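Local coordinates for hypothetical protein Atu2684 (Agrobacterium tumefaciens, PDB 2AXO) that is of unknown function but belongs to a family of the thioredoxin clan and carries a Cys-X-X-Cys disulfide, at residues A[76-81]-A[235-240]; A[100-105]-A[111-116]. All coordinates share one frame; numbering follows the deposited sequence.

Interaction 1 of 2, residues A[76-81]-A[235-240]; sequences LSYHVD and AVLLQT
Leu76 and Leu237 reach toward each other tip to tip, their CD1 methyls meeting at 4.1 Å (Leu76 CD1 to Leu237 CD1), while the other branch of Leu76 settles on Ala235. There Leu76 CD2 lies 3.7 Å from Ala235 CB, and CD1 of the same leucine is almost as near, at 3.9 Å from Ala235 CB, so the methyl of the alanine faces the fork between the two branches. A small residue suits this place, because the single methyl of alanine lets the leucine fork come this close. Both leucines set CG beside the backbone N and anti to the carbonyl carbon (chi1 -64° for Leu76, -54° for Leu237), which carries their branched ends forward toward the other strand. Strand 74-79 lies parallel beside strand 45-50 in a mixed sheet consistent with the thioredoxin clan; strand 232-241 is an inner strand of an antiparallel sheet. The two segments run nearly perpendicular, at 93°, with axes 10.9 Å apart, and no hydrogen bond joins them: side chains alone meet here. Beside the contact, however, Ser77 bonds through its backbone to His201 and Val203 of strand 196-212, so the two sheets run into each other. Alternation along 235-240 turns Ala235 and Leu237 to this interface, whereas Val236 and Leu238 pack against strand 172-186. Phe179 from that strand and Val203 also touch Leu76. Tyr78 joins from the side with the end of its ring, its OH 4.3 Å from Leu237 CD1. The ring stacks with Phe49, and the buried hydroxyl makes weak hydrogen bonds with Glu47 and Arg100.

Interaction 2 of 2, residues A[100-105]-A[111-116]; sequences RQYGYM and NGVYTP
Gln101 NE2 is gripped by two oxygens: it donates to the backbone O of Tyr114 at 2.9 Å and to the side-chain OE1 of Gln117. The bond from Gln101 NE2 to Tyr114 O is bent, with an N-H...O angle of 135°, and the donor stands 26° out of the carbonyl plane. Gln101 OE1, at the other end of the amide, is hydrogen-bonded to the hydroxyl of Tyr82, so both ends of the buried amide are engaged and its flip is probably fixed. Glutamine suits the position because its chain is long enough to span from helix to strand: CG lies anti to the backbone N and the chain stays extended beyond it. On the way it runs obliquely across Val113, with Gln101 CG 3.8 Å from Val113 CG1. Val113 points its branched side chain at the helix, and CG1 enters between three residues. Besides the glutamine, Val113 CG1 meets the ring edge of Tyr102, at 3.9 Å from Tyr102 CD1, and the root of Met105, at 4.0 Å from Met105 CB. Met105, a methionine present as selenomethionine, bends at its third torsion (chi3 77°) and rests its selenium against the backbone N and CA of Gly112, with Met105 SE 3.4 Å from Gly112 N. Residues 112-114 also pair antiparallel with a strand of the second subunit, where Val113 packs on Val113 of that chain. Thr115, followed by a cis peptide to Pro116, touches Cys54 and Cys57, which form a disulfide. A cis-proline beside a Cys-X-X-Cys disulfide is a hallmark of the thioredoxin fold, here reached through a strand that helix 95-107 backs at the dimer interface.

Helix 95-107 links the two contacts, whose centres lie about 13 Å apart. In interaction 2 it meets 111-116 through Gln101, Tyr102 and Met105, while Arg100 and Tyr104 reach toward interaction 1. Both of them probably hydrogen-bond the amide of Gln239, with Arg100 NH2 2.8 Å from Gln239 OE1 and Tyr104 OH 2.8 Å from Gln239 NE2. Arg100 also forms a salt bridge with Glu47 of strand 45-50. Val80, in segment 76-81, packs its CG1 3.6 Å from Gln101 OE1, a van der Waals contact between the two. Interaction 1 lies near the centre of the chain, whereas interaction 2 lies by the Cys54-Cys57 disulfide and the subunit interface.

Interaction 1 of 2, residues A[76-81]-A[235-240]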
loop_
_atom_site.group_PDB
_atom_site.type_symbol
_atom_site.label_atom_id
_atom_site.label_comp_id
_atom_site.label_asym_id
_atom_site.label_seq_id
_atom_site.Cartn_x
_atom_site.Cartn_y
_atom_site.Cartn_z
ATOM N N LEU A 76 -13.170 13.690 6.171
ATOM C CA LEU A 76 -12.754 13.347 4.821
ATOM C C LEU A 76 -12.619 11.849 4.656
ATOM O O LEU A 76 -12.175 11.153 5.568
ATOM C CB LEU A 76 -11.406 13.986 4.517
ATOM C CG LEU A 76 -11.388 15.513 4.513
ATOM C CD1 LEU A 76 -9.956 15.989 4.568
ATOM C CD2 LEU A 76 -12.092 16.038 3.265
ATOM N N SER A 77 -12.993 11.360 3.483
ATOM C CA SER A 77 -12.879 9.945 3.182
ATOM C C SER A 77 -11.915 9.763 2.008
ATOM O O SER A 77 -12.119 10.331 0.935
ATOM C CB SER A 77 -14.244 9.365 2.819
ATOM O OG SER A 77 -14.116 8.005 2.462
ATOM N N TYR A 78 -10.855 8.990 2.231
ATOM C CA TYR A 78 -9.870 8.711 1.190
ATOM C C TYR A 78 -9.949 7.246 0.775
ATOM O O TYR A 78 -9.499 6.367 1.510
ATOM C CB TYR A 78 -8.441 8.970 1.676
ATOM C CG TYR A 78 -8.127 10.402 2.032
ATOM C CD1 TYR A 78 -8.439 10.911 3.291
ATOM C CD2 TYR A 78 -7.492 11.244 1.119
ATOM C CE1 TYR A 78 -8.126 12.223 3.633
ATOM C CE2 TYR A 78 -7.176 12.559 1.449
ATOM C CZ TYR A 78 -7.494 13.040 2.706
ATOM O OH TYR A 78 -7.192 14.337 3.041
ATOM N N HIS A 79 -10.507 6.977 -0.398
ATOM C CA HIS A 79 -10.601 5.601 -0.869
ATOM C C HIS A 79 -9.241 5.131 -1.367
ATOM O O HIS A 79 -8.662 5.733 -2.273
ATOM C CB HIS A 79 -11.638 5.487 -1.987
ATOM C CG HIS A 79 -13.054 5.586 -1.509
ATOM N ND1 HIS A 79 -13.585 6.745 -0.986
ATOM C CD2 HIS A 79 -14.047 4.666 -1.471
ATOM C CE1 HIS A 79 -14.846 6.536 -0.647
ATOM N NE2 HIS A 79 -15.150 5.282 -0.930
ATOM N N VAL A 80 -8.733 4.058 -0.764
ATOM C CA VAL A 80 -7.435 3.495 -1.140
ATOM C C VAL A 80 -7.576 2.542 -2.324
ATOM O O VAL A 80 -8.652 2.001 -2.572
ATOM C CB VAL A 80 -6.790 2.751 0.052
ATOM C CG1 VAL A 80 -6.498 3.742 1.167
ATOM C CG2 VAL A 80 -7.713 1.643 0.548
ATOM N N ASP A 81 -6.488 2.330 -3.056
ATOM C CA ASP A 81 -6.552 1.462 -4.225
ATOM C C ASP A 81 -6.139 0.014 -4.000
ATOM O O ASP A 81 -6.303 -0.818 -4.890
ATOM C CB ASP A 81 -5.710 2.056 -5.364
ATOM C CG ASP A 81 -4.222 2.038 -5.066
ATOM O OD1 ASP A 81 -3.833 1.711 -3.923
ATOM O OD2 ASP A 81 -3.432 2.358 -5.978
ATOM N N ALA A 235 -11.768 20.732 1.702
ATOM C CA ALA A 235 -11.368 20.939 3.075
ATOM C C ALA A 235 -10.008 21.598 2.986
ATOM O O ALA A 235 -9.164 21.166 2.203
ATOM C CB ALA A 235 -11.260 19.599 3.798
ATOM N N VAL A 236 -9.813 22.666 3.750
ATOM C CA VAL A 236 -8.528 23.350 3.778
ATOM C C VAL A 236 -7.857 22.846 5.041
ATOM O O VAL A 236 -8.419 22.947 6.130
ATOM C CB VAL A 236 -8.683 24.884 3.877
ATOM C CG1 VAL A 236 -7.311 25.534 4.059
ATOM C CG2 VAL A 236 -9.353 25.428 2.612
ATOM N N LEU A 237 -6.666 22.286 4.894
ATOM C CA LEU A 237 -5.941 21.757 6.034
ATOM C C LEU A 237 -4.622 22.502 6.180
ATOM O O LEU A 237 -3.803 22.495 5.261
ATOM C CB LEU A 237 -5.667 20.260 5.840
ATOM C CG LEU A 237 -6.871 19.356 5.537
ATOM C CD1 LEU A 237 -6.399 17.934 5.277
ATOM C CD2 LEU A 237 -7.865 19.385 6.704
ATOM N N LEU A 238 -4.423 23.174 7.313
ATOM C CA LEU A 238 -3.161 23.880 7.533
ATOM C C LEU A 238 -2.307 22.808 8.193
ATOM O O LEU A 238 -2.339 22.628 9.413
ATOM C CB LEU A 238 -3.357 25.074 8.470
ATOM C CG LEU A 238 -2.138 25.995 8.641
ATOM C CD1 LEU A 238 -1.722 26.590 7.297
ATOM C CD2 LEU A 238 -2.494 27.095 9.622
ATOM N N GLN A 239 -1.535 22.105 7.372
ATOM C CA GLN A 239 -0.750 20.982 7.849
ATOM C C GLN A 239 0.766 21.099 7.896
ATOM O O GLN A 239 1.417 21.452 6.913
ATOM C CB GLN A 239 -1.168 19.747 7.034
ATOM C CG GLN A 239 -0.551 18.428 7.461
ATOM C CD GLN A 239 -1.334 17.230 6.948
ATOM O OE1 GLN A 239 -1.862 17.238 5.827
ATOM N NE2 GLN A 239 -1.396 16.182 7.759
ATOM N N THR A 240 1.317 20.795 9.066
ATOM C CA THR A 240 2.756 20.822 9.269
ATOM C C THR A 240 3.314 19.505 8.738
ATOM O O THR A 240 2.564 18.586 8.415
ATOM C CB THR A 240 3.114 20.924 10.764
ATOM O OG1 THR A 240 2.678 19.741 11.453
ATOM C CG2 THR A 240 2.447 22.135 11.384
#

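Interaction 2 of 2, residues A[100-105]-A[111-116]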
loop_
_atom_site.group_PDB
_atom_site.type_symbol
_atom_site.label_atom_id
_atom_site.label_comp_id
_atom_site.label_asym_id
_atom_site.label_seq_id
_atom_site.Cartn_x
_atom_site.Cartn_y
_atom_site.Cartn_z
ATOM N N ARG A 100 -0.991 8.975 0.503
ATOM C CA ARG A 100 -1.165 9.830 1.674
ATOM C C ARG A 100 -1.199 8.951 2.922
ATOM O O ARG A 100 -0.625 9.309 3.947
ATOM C CB ARG A 100 -2.448 10.666 1.561
ATOM C CG ARG A 100 -2.671 11.642 2.722
ATOM C CD ARG A 100 -3.770 12.641 2.372
ATOM N NE ARG A 100 -4.086 13.584 3.451
ATOM C CZ ARG A 100 -3.297 14.582 3.840
ATOM N NH1 ARG A 100 -2.122 14.786 3.253
ATOM N NH2 ARG A 100 -3.695 15.399 4.801
ATOM N N GLN A 101 -1.854 7.795 2.850
ATOM C CA GLN A 101 -1.883 6.928 4.017
ATOM C C GLN A 101 -0.459 6.440 4.313
ATOM O O GLN A 101 -0.112 6.206 5.469
ATOM C CB GLN A 101 -2.830 5.743 3.808
ATOM C CG GLN A 101 -2.959 4.834 5.024
ATOM C CD GLN A 101 -3.954 3.707 4.801
ATOM O OE1 GLN A 101 -4.051 3.160 3.702
ATOM N NE2 GLN A 101 -4.682 3.340 5.850
ATOM N N TYR A 102 0.364 6.296 3.273
ATOM C CA TYR A 102 1.752 5.869 3.466
ATOM C C TYR A 102 2.516 6.980 4.176
ATOM O O TYR A 102 3.327 6.726 5.068
ATOM C CB TYR A 102 2.447 5.583 2.126
ATOM C CG TYR A 102 1.875 4.428 1.345
ATOM C CD1 TYR A 102 1.325 3.325 1.993
ATOM C CD2 TYR A 102 1.936 4.412 -0.047
ATOM C CE1 TYR A 102 0.850 2.232 1.275
ATOM C CE2 TYR A 102 1.469 3.321 -0.773
ATOM C CZ TYR A 102 0.929 2.235 -0.101
ATOM O OH TYR A 102 0.492 1.140 -0.810
ATOM N N GLY A 103 2.259 8.215 3.761
ATOM C CA GLY A 103 2.919 9.351 4.372
ATOM C C GLY A 103 2.652 9.362 5.861
ATOM O O GLY A 103 3.549 9.626 6.663
ATOM N N TYR A 104 1.407 9.078 6.231
ATOM C CA TYR A 104 1.031 9.040 7.632
ATOM C C TYR A 104 1.691 7.865 8.337
ATOM O O TYR A 104 2.149 7.997 9.474
ATOM C CB TYR A 104 -0.492 8.961 7.782
ATOM C CG TYR A 104 -1.173 10.315 7.749
ATOM C CD1 TYR A 104 -0.742 11.348 8.578
ATOM C CD2 TYR A 104 -2.263 10.554 6.909
ATOM C CE1 TYR A 104 -1.381 12.592 8.575
ATOM C CE2 TYR A 104 -2.911 11.790 6.895
ATOM C CZ TYR A 104 -2.468 12.803 7.729
ATOM O OH TYR A 104 -3.113 14.019 7.732
HETATM N N MSE A 105 1.743 6.716 7.670
HETATM C CA MSE A 105 2.380 5.541 8.260
HETATM C C MSE A 105 3.793 5.910 8.694
HETATM O O MSE A 105 4.189 5.667 9.831
HETATM C CB MSE A 105 2.455 4.394 7.249
HETATM C CG MSE A 105 3.308 3.211 7.720
HETATM SE SE MSE A 105 3.712 1.957 6.295
HETATM C CE MSE A 105 5.080 2.995 5.428
ATOM N N ASN A 111 4.821 0.474 10.667
ATOM C CA ASN A 111 5.441 -0.308 9.597
ATOM C C ASN A 111 4.420 -0.942 8.662
ATOM O O ASN A 111 4.724 -1.907 7.957
ATOM C CB ASN A 111 6.333 -1.406 10.181
ATOM C CG ASN A 111 5.537 -2.573 10.726
ATOM O OD1 ASN A 111 4.665 -2.401 11.574
ATOM N ND2 ASN A 111 5.836 -3.772 10.239
ATOM N N GLY A 112 3.206 -0.405 8.661
ATOM C CA GLY A 112 2.174 -0.940 7.794
ATOM C C GLY A 112 0.945 -0.059 7.736
ATOM O O GLY A 112 0.873 0.964 8.415
ATOM N N VAL A 113 -0.015 -0.451 6.904
ATOM C CA VAL A 113 -1.270 0.278 6.762
ATOM C C VAL A 113 -2.415 -0.727 6.813
ATOM O O VAL A 113 -2.225 -1.922 6.572
ATOM C CB VAL A 113 -1.367 1.039 5.410
ATOM C CG1 VAL A 113 -0.342 2.160 5.356
ATOM C CG2 VAL A 113 -1.167 0.070 4.248
ATOM N N TYR A 114 -3.605 -0.234 7.126
ATOM C CA TYR A 114 -4.783 -1.081 7.194
ATOM C C TYR A 114 -6.013 -0.220 6.948
ATOM O O TYR A 114 -5.930 1.007 6.946
ATOM C CB TYR A 114 -4.898 -1.740 8.577
ATOM C CG TYR A 114 -5.130 -0.770 9.723
ATOM C CD1 TYR A 114 -4.061 -0.188 10.407
ATOM C CD2 TYR A 114 -6.422 -0.421 10.105
ATOM C CE1 TYR A 114 -4.283 0.720 11.449
ATOM C CE2 TYR A 114 -6.651 0.485 11.138
ATOM C CZ TYR A 114 -5.583 1.051 11.805
ATOM O OH TYR A 114 -5.819 1.948 12.826
ATOM N N THR A 115 -7.148 -0.864 6.714
ATOM C CA THR A 115 -8.409 -0.149 6.530
ATOM C C THR A 115 -9.452 -0.918 7.326
ATOM O O THR A 115 -9.403 -2.142 7.399
ATOM C CB THR A 115 -8.867 -0.078 5.042
ATOM O OG1 THR A 115 -8.839 -1.387 4.466
ATOM C CG2 THR A 115 -7.983 0.866 4.240
ATOM N N PRO A 116 -10.398 -0.207 7.958
ATOM C CA PRO A 116 -10.519 1.252 7.961
ATOM C C PRO A 116 -9.634 1.900 9.022
ATOM O O PRO A 116 -9.606 1.464 10.178
ATOM C CB PRO A 116 -12.005 1.466 8.233
ATOM C CG PRO A 116 -12.324 0.338 9.158
ATOM C CD PRO A 116 -11.594 -0.836 8.549
#